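PDB 3IF6: OXA-46 oxacillinase from Pseudomonas aeruginosa, which probably hydrolyses the ring amide of beta-lactam antibiotics to substituted beta-amino acids, acting as a class D serine beta-lactamase. Local coordinates for residues B[62-67]-B[166-171]; B[217-222]-B[234-239]; B[112-117]-B[194-199]. All blocks are in the same frame, centred on the assembly; numbering follows the deposited sequence.

Contact 1: residues B[62-67]-B[166-171]. With EDO (1,2-ethanediol), chain I; EDO (1,2-ethanediol), chain L.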
loop_
_atom_site.group_PDB
_atom_site.type_symbol
_atom_site.label_atom_id
_atom_site.label_comp_id
_atom_site.label_asym_id
_atom_site.label_seq_id
_atom_site.Cartn_x
_atom_site.Cartn_y
_atom_site.Cartn_z
ATOM N N GLU B 62 19.776 -23.939 10.420
ATOM C CA GLU B 62 19.573 -24.245 11.836
ATOM C C GLU B 62 18.998 -23.031 12.533
ATOM O O GLU B 62 18.109 -23.160 13.375
ATOM C CB GLU B 62 20.896 -24.657 12.511
ATOM C CG GLU B 62 21.524 -25.981 12.013
ATOM C CD GLU B 62 21.923 -25.957 10.525
ATOM O OE1 GLU B 62 21.402 -26.811 9.758
ATOM O OE2 GLU B 62 22.742 -25.087 10.130
ATOM N N ARG B 63 19.539 -21.865 12.182
ATOM C CA ARG B 63 19.161 -20.592 12.793
ATOM C C ARG B 63 17.824 -20.130 12.227
ATOM O O ARG B 63 16.937 -19.761 12.982
ATOM C CB ARG B 63 20.233 -19.525 12.559
ATOM C CG ARG B 63 20.195 -18.467 13.636
ATOM C CD ARG B 63 20.809 -17.150 13.195
ATOM N NE ARG B 63 20.216 -16.043 13.929
ATOM C CZ ARG B 63 20.838 -15.306 14.840
ATOM N NH1 ARG B 63 22.108 -15.542 15.136
ATOM N NH2 ARG B 63 20.185 -14.323 15.447
ATOM N N ALA B 64 17.641 -20.332 10.942
ATOM C CA ALA B 64 16.412 -20.039 10.264
ATOM C C ALA B 64 15.295 -20.825 10.918
ATOM O O ALA B 64 14.200 -20.366 10.975
ATOM C CB ALA B 64 16.533 -20.394 8.848
ATOM N N ALA B 65 15.572 -22.026 11.385
ATOM C CA ALA B 65 14.620 -22.806 12.146
ATOM C C ALA B 65 14.482 -22.456 13.609
ATOM O O ALA B 65 13.578 -22.912 14.244
ATOM C CB ALA B 65 14.923 -24.240 12.021
ATOM N N LYS B 66 15.386 -21.665 14.156
ATOM C CA LYS B 66 15.276 -21.314 15.577
ATOM C C LYS B 66 14.331 -20.119 15.873
ATOM O O LYS B 66 14.272 -19.140 15.135
ATOM C CB LYS B 66 16.630 -21.121 16.284
ATOM C CG LYS B 66 16.370 -20.899 17.808
ATOM C CD LYS B 66 17.566 -20.813 18.716
ATOM C CE LYS B 66 18.516 -19.734 18.296
ATOM N NZ LYS B 66 19.370 -19.405 19.477
ATOM N N ARG B 67 13.638 -20.227 16.993
ATOM C CA ARG B 67 12.654 -19.273 17.414
ATOM C C ARG B 67 13.219 -18.137 18.268
ATOM O O ARG B 67 13.885 -18.354 19.288
ATOM C CB ARG B 67 11.547 -19.983 18.189
ATOM C CG ARG B 67 10.686 -20.880 17.330
ATOM C CD ARG B 67 9.383 -21.125 18.048
ATOM N NE ARG B 67 8.554 -22.042 17.308
ATOM C CZ ARG B 67 8.081 -23.199 17.781
ATOM N NH1 ARG B 67 8.342 -23.608 19.026
ATOM N NH2 ARG B 67 7.318 -23.952 16.997
ATOM N N ILE B 166 9.095 -16.998 17.620
ATOM C CA ILE B 166 8.769 -17.449 16.282
ATOM C C ILE B 166 10.071 -17.488 15.507
ATOM O O ILE B 166 11.048 -16.863 15.912
ATOM C CB ILE B 166 7.712 -16.513 15.582
ATOM C CG1 ILE B 166 7.143 -17.206 14.324
ATOM C CG2 ILE B 166 8.285 -15.086 15.343
ATOM C CD1 ILE B 166 6.365 -16.331 13.346
ATOM N N SER B 167 10.100 -18.221 14.404
ATOM C CA SER B 167 11.333 -18.420 13.675
ATOM C C SER B 167 11.249 -17.803 12.308
ATOM O O SER B 167 10.158 -17.461 11.848
ATOM C CB SER B 167 11.605 -19.916 13.532
ATOM O OG SER B 167 10.947 -20.455 12.411
ATOM N N ALA B 168 12.394 -17.716 11.641
ATOM C CA ALA B 168 12.470 -17.099 10.326
ATOM C C ALA B 168 11.581 -17.838 9.345
ATOM O O ALA B 168 10.717 -17.217 8.748
ATOM C CB ALA B 168 13.900 -16.972 9.833
ATOM N N HIS B 169 11.729 -19.160 9.218
ATOM C CA HIS B 169 10.850 -19.944 8.326
ATOM C C HIS B 169 9.385 -19.753 8.665
ATOM O O HIS B 169 8.537 -19.766 7.791
ATOM C CB HIS B 169 11.168 -21.464 8.343
ATOM C CG HIS B 169 12.139 -21.878 7.291
ATOM N ND1 HIS B 169 13.357 -22.444 7.587
ATOM C CD2 HIS B 169 12.098 -21.760 5.945
ATOM C CE1 HIS B 169 14.030 -22.650 6.467
ATOM N NE2 HIS B 169 13.285 -22.247 5.454
ATOM N N GLU B 170 9.097 -19.649 9.952
ATOM C CA GLU B 170 7.749 -19.466 10.422
ATOM C C GLU B 170 7.200 -18.071 10.061
ATOM O O GLU B 170 5.999 -17.938 9.786
ATOM C CB GLU B 170 7.692 -19.714 11.920
ATOM C CG GLU B 170 7.928 -21.171 12.318
ATOM C CD GLU B 170 7.546 -21.459 13.760
ATOM O OE1 GLU B 170 8.023 -20.753 14.678
ATOM O OE2 GLU B 170 6.769 -22.411 13.978
ATOM N N GLN B 171 8.086 -17.057 10.023
ATOM C CA GLN B 171 7.725 -15.694 9.589
ATOM C C GLN B 171 7.262 -15.787 8.158
ATOM O O GLN B 171 6.272 -15.163 7.779
ATOM C CB GLN B 171 8.888 -14.690 9.703
ATOM C CG GLN B 171 9.334 -14.354 11.136
ATOM C CD GLN B 171 8.552 -13.215 11.823
ATOM O OE1 GLN B 171 7.363 -13.005 11.570
ATOM N NE2 GLN B 171 9.221 -12.504 12.726
HETATM C C1 EDO I . 11.050 -24.618 11.356
HETATM O O1 EDO I . 10.979 -23.280 11.872
HETATM C C2 EDO I . 10.535 -24.667 9.922
HETATM O O2 EDO I . 11.644 -24.782 9.019
HETATM C C1 EDO L . 10.901 -23.920 15.427
HETATM O O1 EDO L . 10.274 -24.192 14.171
HETATM C C2 EDO L . 11.478 -25.194 16.046
HETATM O O2 EDO L . 12.884 -25.024 16.310
#
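The guanidinium of R67 meets the carboxylate of E170 at its edge, while C1 of an ethanediol (chain L) lies over one of its faces, displaced toward the rim. The imidazole of H169 is approached obliquely by CB of A64, 4.0 Å from ND1, and by a second ethanediol (chain I), both diols probably from the crystallisation liquor. Both residues that present these contacts from the second segment belong to the first turn of helix 168-179, which begins with a capping box.

In that box OG of S167 accepts the N-H of E170 over 3.2 Å, and the amide of S167 donates a weak bond back to OE1 of E170. The same OE1 takes NE of R67 at 3.0 Å, on its syn side but 28° out of the carboxylate plane, and OE1 lies almost exactly in the guanidinium plane. A weak second bond runs from NH2 to OE2. The guanidinium and carboxylate planes are tilted 25° apart, so the pairing is skewed rather than coplanar. R67 gets there with CG beside its backbone N (chi1 -69°) and the chain straight from CG to NE. The start of a helix, with its amide dipoles, would probably favour the ionised form of E170, and R67 would add to this.

Helix 61-64 packs against this turn. The carbonyl of A64 receives the backbone N-H of H169 over 3.3 Å, and CB of A64 packs 4.4 Å from CB of A168; V45 of strand 42-48 touches both alanines. The carbonyl O of K66 sits 3.2 Å from CB of S167. S167 OG also donates to O1 of the chain I ethanediol at 2.9 Å.

Contact 2: residues B[217-222]-B[234-239]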
loop_
_atom_site.group_PDB
_atom_site.type_symbol
_atom_site.label_atom_id
_atom_site.label_comp_id
_atom_site.label_asym_id
_atom_site.label_seq_id
_atom_site.Cartn_x
_atom_site.Cartn_y
_atom_site.Cartn_z
ATOM N N PHE B 217 18.988 -9.229 19.451
ATOM C CA PHE B 217 18.861 -9.494 18.018
ATOM C C PHE B 217 17.772 -8.636 17.390
ATOM O O PHE B 217 16.933 -8.085 18.092
ATOM C CB PHE B 217 18.577 -10.974 17.755
ATOM C CG PHE B 217 17.366 -11.478 18.458
ATOM C CD1 PHE B 217 16.106 -11.428 17.823
ATOM C CD2 PHE B 217 17.466 -11.978 19.772
ATOM C CE1 PHE B 217 14.965 -11.852 18.480
ATOM C CE2 PHE B 217 16.340 -12.406 20.443
ATOM C CZ PHE B 217 15.079 -12.356 19.796
ATOM N N GLY B 218 17.809 -8.522 16.063
ATOM C CA GLY B 218 16.813 -7.780 15.315
ATOM C C GLY B 218 16.296 -8.503 14.086
ATOM O O GLY B 218 16.965 -9.392 13.553
ATOM N N TRP B 219 15.110 -8.108 13.626
ATOM C CA TRP B 219 14.507 -8.659 12.413
ATOM C C TRP B 219 14.281 -7.598 11.334
ATOM O O TRP B 219 14.160 -6.408 11.630
ATOM C CB TRP B 219 13.107 -9.161 12.712
ATOM C CG TRP B 219 12.860 -10.226 13.756
ATOM C CD1 TRP B 219 12.639 -10.044 15.085
ATOM C CD2 TRP B 219 12.665 -11.631 13.504
ATOM N NE1 TRP B 219 12.354 -11.251 15.691
ATOM C CE2 TRP B 219 12.364 -12.241 14.743
ATOM C CE3 TRP B 219 12.752 -12.433 12.348
ATOM C CZ2 TRP B 219 12.136 -13.617 14.871
ATOM C CZ3 TRP B 219 12.507 -13.806 12.466
ATOM C CH2 TRP B 219 12.208 -14.381 13.725
ATOM N N TRP B 220 14.215 -8.051 10.086
ATOM C CA TRP B 220 13.502 -7.394 9.028
ATOM C C TRP B 220 12.701 -8.475 8.290
ATOM O O TRP B 220 13.267 -9.389 7.689
ATOM C CB TRP B 220 14.442 -6.599 8.109
ATOM C CG TRP B 220 13.711 -5.602 7.221
ATOM C CD1 TRP B 220 12.670 -4.797 7.593
ATOM C CD2 TRP B 220 13.965 -5.301 5.831
ATOM N NE1 TRP B 220 12.261 -4.033 6.544
ATOM C CE2 TRP B 220 13.026 -4.311 5.443
ATOM C CE3 TRP B 220 14.889 -5.766 4.874
ATOM C CZ2 TRP B 220 12.987 -3.764 4.134
ATOM C CZ3 TRP B 220 14.833 -5.229 3.569
ATOM C CH2 TRP B 220 13.890 -4.241 3.219
ATOM N N VAL B 221 11.378 -8.406 8.374
ATOM C CA VAL B 221 10.516 -9.397 7.696
ATOM C C VAL B 221 9.496 -8.735 6.780
ATOM O O VAL B 221 9.010 -7.643 7.075
ATOM C CB VAL B 221 9.763 -10.319 8.707
ATOM C CG1 VAL B 221 10.719 -10.909 9.736
ATOM C CG2 VAL B 221 8.562 -9.559 9.405
ATOM N N GLY B 222 9.151 -9.395 5.689
ATOM C CA GLY B 222 8.061 -8.943 4.822
ATOM C C GLY B 222 8.165 -9.506 3.402
ATOM O O GLY B 222 8.560 -10.673 3.208
ATOM N N ALA B 234 12.700 -12.957 5.439
ATOM C CA ALA B 234 12.708 -12.981 6.868
ATOM C C ALA B 234 14.159 -13.191 7.272
ATOM O O ALA B 234 14.727 -14.279 7.077
ATOM C CB ALA B 234 11.847 -14.075 7.385
ATOM N N LEU B 235 14.750 -12.117 7.787
ATOM C CA LEU B 235 16.123 -12.067 8.243
ATOM C C LEU B 235 16.094 -11.837 9.743
ATOM O O LEU B 235 15.202 -11.152 10.234
ATOM C CB LEU B 235 16.923 -10.952 7.517
ATOM C CG LEU B 235 18.225 -10.413 8.175
ATOM C CD1 LEU B 235 19.336 -10.045 7.189
ATOM C CD2 LEU B 235 17.989 -9.259 9.179
ATOM N N ASN B 236 17.013 -12.484 10.471
ATOM C CA ASN B 236 17.421 -12.010 11.789
ATOM C C ASN B 236 18.946 -11.936 11.990
ATOM O O ASN B 236 19.734 -12.506 11.225
ATOM C CB ASN B 236 16.630 -12.630 12.968
ATOM C CG ASN B 236 16.754 -14.163 13.066
ATOM O OD1 ASN B 236 15.746 -14.874 13.037
ATOM N ND2 ASN B 236 17.974 -14.661 13.226
ATOM N N ILE B 237 19.368 -11.113 12.932
ATOM C CA ILE B 237 20.782 -10.941 13.198
ATOM C C ILE B 237 20.927 -10.648 14.675
ATOM O O ILE B 237 20.028 -10.064 15.290
ATOM C CB ILE B 237 21.473 -9.821 12.349
ATOM C CG1 ILE B 237 20.635 -8.535 12.274
ATOM C CG2 ILE B 237 21.856 -10.326 10.954
ATOM C CD1 ILE B 237 21.481 -7.277 11.974
ATOM N N ASP B 238 22.030 -11.112 15.252
ATOM C CA ASP B 238 22.445 -10.661 16.573
ATOM C C ASP B 238 22.822 -9.166 16.493
ATOM O O ASP B 238 23.252 -8.671 15.443
ATOM C CB ASP B 238 23.626 -11.475 17.071
ATOM C CG ASP B 238 23.318 -12.943 17.198
ATOM O OD1 ASP B 238 22.214 -13.343 17.642
ATOM O OD2 ASP B 238 24.208 -13.733 16.892
ATOM N N THR B 239 22.629 -8.454 17.602
ATOM C CA THR B 239 22.975 -7.052 17.630
ATOM C C THR B 239 23.787 -6.725 18.880
ATOM O O THR B 239 23.222 -6.177 19.842
ATOM C CB THR B 239 21.728 -6.113 17.543
ATOM O OG1 THR B 239 20.870 -6.381 18.627
ATOM C CG2 THR B 239 20.970 -6.246 16.227
#
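F217 begins the pairing by setting its CB 3.0 Å from the carbonyl O of I237, opposite D238 in a non-hydrogen-bonded pair. Its CG lies between the backbone N and the carbonyl carbon (chi1 56°), which carries the ring away from the neighbouring strand toward Y68; the indole NE1 of W219 lies at the ring's edge. D238 meanwhile turns its carboxylate to R63.

G218 is gripped twice. Its N-H reaches I237 O over 2.8 Å, and I237 N answers to G218 O at 3.0 Å. CG2 of T239 closes in beside the glycine, 3.9 Å from G218 N, while OG1 of T239 bonds to W213.

W219 stands alongside N236, both pointing the same way from the sheet. CB of N236 rests over the six-membered ring, 4.3 Å from its centroid, in a CH-pi contact, and the ring and amide planes are 86° apart. The indole NE1 is satisfied by the carbonyl of S69.

W220 restores the hydrogen-bonded register: L235 N gives a straight bond to W220 O (169°), but W220 N meets L235 O at 3.3 Å, the longest of the four backbone bonds. Its indole swings away from L235, toward helix 247-259. V221 then touches A234 with CG1, 4.1 Å from CB, on the face that W219 and N236 share.

Such an antiparallel hairpin, 217-226 with 229-238, belongs to the central sheet of the penicillin-recognising serine enzymes, next to strand 206-213 with its K-T-G motif, K210, T211 and G212.

Contact 3: residues B[112-117]-B[194-199]. With EDO (1,2-ethanediol), chain K.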
loop_
_atom_site.group_PDB
_atom_site.type_symbol
_atom_site.label_atom_id
_atom_site.label_comp_id
_atom_site.label_asym_id
_atom_site.label_seq_id
_atom_site.Cartn_x
_atom_site.Cartn_y
_atom_site.Cartn_z
ATOM N N ASP B 112 -2.550 6.895 15.071
ATOM C CA ASP B 112 -3.545 6.057 14.444
ATOM C C ASP B 112 -2.761 4.808 14.100
ATOM O O ASP B 112 -1.548 4.760 14.359
ATOM C CB ASP B 112 -4.134 6.737 13.196
ATOM C CG ASP B 112 -3.068 7.126 12.157
ATOM O OD1 ASP B 112 -1.900 6.710 12.247
ATOM O OD2 ASP B 112 -3.414 7.832 11.209
ATOM N N LEU B 113 -3.446 3.836 13.518
ATOM C CA LEU B 113 -2.869 2.566 13.091
ATOM C C LEU B 113 -1.589 2.675 12.282
ATOM O O LEU B 113 -0.692 1.850 12.445
ATOM C CB LEU B 113 -3.918 1.762 12.310
ATOM C CG LEU B 113 -4.518 0.520 12.958
ATOM C CD1 LEU B 113 -4.343 0.483 14.468
ATOM C CD2 LEU B 113 -5.949 0.353 12.557
ATOM N N ARG B 114 -1.502 3.721 11.463
ATOM C CA ARG B 114 -0.382 3.977 10.576
ATOM C C ARG B 114 0.893 4.459 11.246
ATOM O O ARG B 114 1.961 3.942 10.965
ATOM C CB ARG B 114 -0.785 5.087 9.625
ATOM C CG ARG B 114 0.175 5.316 8.497
ATOM C CD ARG B 114 -0.494 4.855 7.271
ATOM N NE ARG B 114 0.344 3.900 6.622
ATOM C CZ ARG B 114 -0.083 3.032 5.710
ATOM N NH1 ARG B 114 -1.377 2.989 5.347
ATOM N NH2 ARG B 114 0.825 2.200 5.180
ATOM N N SER B 115 0.784 5.515 12.059
ATOM C CA SER B 115 1.908 6.033 12.841
ATOM C C SER B 115 2.410 4.973 13.843
ATOM O O SER B 115 3.631 4.829 14.028
ATOM C CB SER B 115 1.511 7.306 13.575
ATOM O OG SER B 115 0.442 7.023 14.433
ATOM N N ALA B 116 1.450 4.253 14.440
ATOM C CA ALA B 116 1.684 3.125 15.367
ATOM C C ALA B 116 2.470 1.953 14.751
ATOM O O ALA B 116 3.287 1.324 15.440
ATOM C CB ALA B 116 0.350 2.609 15.966
ATOM N N MET B 117 2.216 1.678 13.470
ATOM C CA MET B 117 2.881 0.605 12.734
ATOM C C MET B 117 4.271 1.034 12.359
ATOM O O MET B 117 5.175 0.217 12.338
ATOM C CB MET B 117 2.110 0.247 11.479
ATOM C CG MET B 117 2.731 -0.871 10.647
ATOM S SD MET B 117 2.614 -2.494 11.419
ATOM C CE MET B 117 0.967 -3.032 10.990
ATOM N N LYS B 194 -1.864 -5.230 5.470
ATOM C CA LYS B 194 -0.874 -5.209 4.348
ATOM C C LYS B 194 -0.646 -3.811 3.772
ATOM O O LYS B 194 0.340 -3.568 3.062
ATOM C CB LYS B 194 -1.291 -6.140 3.199
ATOM C CG LYS B 194 -1.230 -7.680 3.456
ATOM C CD LYS B 194 -1.731 -8.438 2.208
ATOM C CE LYS B 194 -3.193 -8.891 2.395
ATOM N NZ LYS B 194 -3.687 -9.687 1.219
ATOM N N ASP B 195 -1.590 -2.910 4.017
ATOM C CA ASP B 195 -1.415 -1.534 3.587
ATOM C C ASP B 195 -0.520 -0.794 4.563
ATOM O O ASP B 195 0.368 -0.025 4.191
ATOM C CB ASP B 195 -2.755 -0.799 3.416
ATOM C CG ASP B 195 -2.630 0.378 2.445
ATOM O OD1 ASP B 195 -2.798 0.136 1.230
ATOM O OD2 ASP B 195 -2.301 1.510 2.880
ATOM N N LEU B 196 -0.759 -1.075 5.831
ATOM C CA LEU B 196 0.015 -0.511 6.899
ATOM C C LEU B 196 1.465 -0.903 6.835
ATOM O O LEU B 196 2.297 -0.155 7.298
ATOM C CB LEU B 196 -0.622 -0.887 8.232
ATOM C CG LEU B 196 -2.080 -0.412 8.331
ATOM C CD1 LEU B 196 -2.716 -0.952 9.582
ATOM C CD2 LEU B 196 -2.106 1.104 8.297
ATOM N N MET B 197 1.763 -2.047 6.217
ATOM C CA MET B 197 3.132 -2.552 6.032
ATOM C C MET B 197 3.968 -1.871 4.980
ATOM O O MET B 197 5.204 -2.063 4.945
ATOM C CB MET B 197 3.102 -4.040 5.721
ATOM C CG MET B 197 2.669 -4.853 6.926
ATOM S SD MET B 197 2.364 -6.560 6.533
ATOM C CE MET B 197 4.054 -7.081 6.066
ATOM N N ILE B 198 3.335 -1.078 4.112
ATOM C CA ILE B 198 4.069 -0.423 3.028
ATOM C C ILE B 198 5.176 0.486 3.567
ATOM O O ILE B 198 4.917 1.459 4.292
ATOM C CB ILE B 198 3.132 0.374 2.061
ATOM C CG1 ILE B 198 2.136 -0.572 1.372
ATOM C CG2 ILE B 198 3.977 1.216 1.050
ATOM C CD1 ILE B 198 0.843 0.058 1.025
ATOM N N THR B 199 6.414 0.177 3.196
ATOM C CA THR B 199 7.498 1.068 3.535
ATOM C C THR B 199 8.028 1.799 2.317
ATOM O O THR B 199 8.721 2.796 2.442
ATOM C CB THR B 199 8.658 0.325 4.291
ATOM O OG1 THR B 199 9.396 -0.481 3.363
ATOM C CG2 THR B 199 8.083 -0.565 5.331
HETATM C C1 EDO K . -4.771 11.191 12.897
HETATM O O1 EDO K . -5.444 9.932 13.080
HETATM C C2 EDO K . -3.279 11.008 13.111
HETATM O O2 EDO K . -2.591 12.095 12.498
HETATM O O HOH W 1 3.219 2.371 6.264
#
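R114 reaches D195 through two nitrogens. NH1 donates to OD2 over 3.0 Å, a salt bridge that lies close to the guanidinium plane and uses the anti lone pair of the oxygen, with the carboxylate turned 83° from the guanidinium. OD2 has a second partner, a basic side chain of a neighbouring subunit, so one oxygen is shared by two positive groups and the bridge lies at the subunit interface. NH2 points to the backbone O of D195; the modelled separation of 2.5 Å is short enough for its exact length to be doubtful. A water accepts from NH2 and has the carbonyls of L196 and I198 within bonding distance, which links the arginine to the segment that joins helix 187-196 to strand 198-201.

The arginine bends at chi2 and chi3 after leaving with CG opposite its backbone N (chi1 -170°), and this brings its flat end over L196: CD2 sits 3.5 Å above one face, near the rim.

Around this polar centre L196 packs against helix 113-118, between L113 and M117. Its CD1 meets CB of L113 at 4.0 Å, while its CB receives the CE methyl of M117 at 3.8 Å, the two side chains crossing at about a right angle. M117 CG also approaches the carbonyl O of L196, 3.5 Å away. At the start of that helix D112 caps with OD1, taking the amide of S115 in a nearly linear bond (175°).

M117 packs on K75, and A116 O accepts from K75 NZ, which places the helix against the S-x-x-K lysine of a class D active site.

How the contacts relate
Contacts 1 and 2 form one continuous block, their centres 10 Å apart: NH2 of R63 makes a salt bridge with OD1 of D238 (3.1 Å), and CG of Q171 packs 3.5 Å from CZ3 of W219. Contact 3 lies across the centre of the chain from both, 24 Å from contact 1 and 19 Å from contact 2 between centres, yet it reaches the same sheet as contact 2 through edge strand 198-201. Contacts 2 and 3 come closest to S72, the predicted acyl-ester nucleophile, with the side chains of W219 and M117 each about 8 Å from its side chain; I166 of contact 1 is about 11 Å away. Segments far apart in sequence are thus brought near one predicted active site.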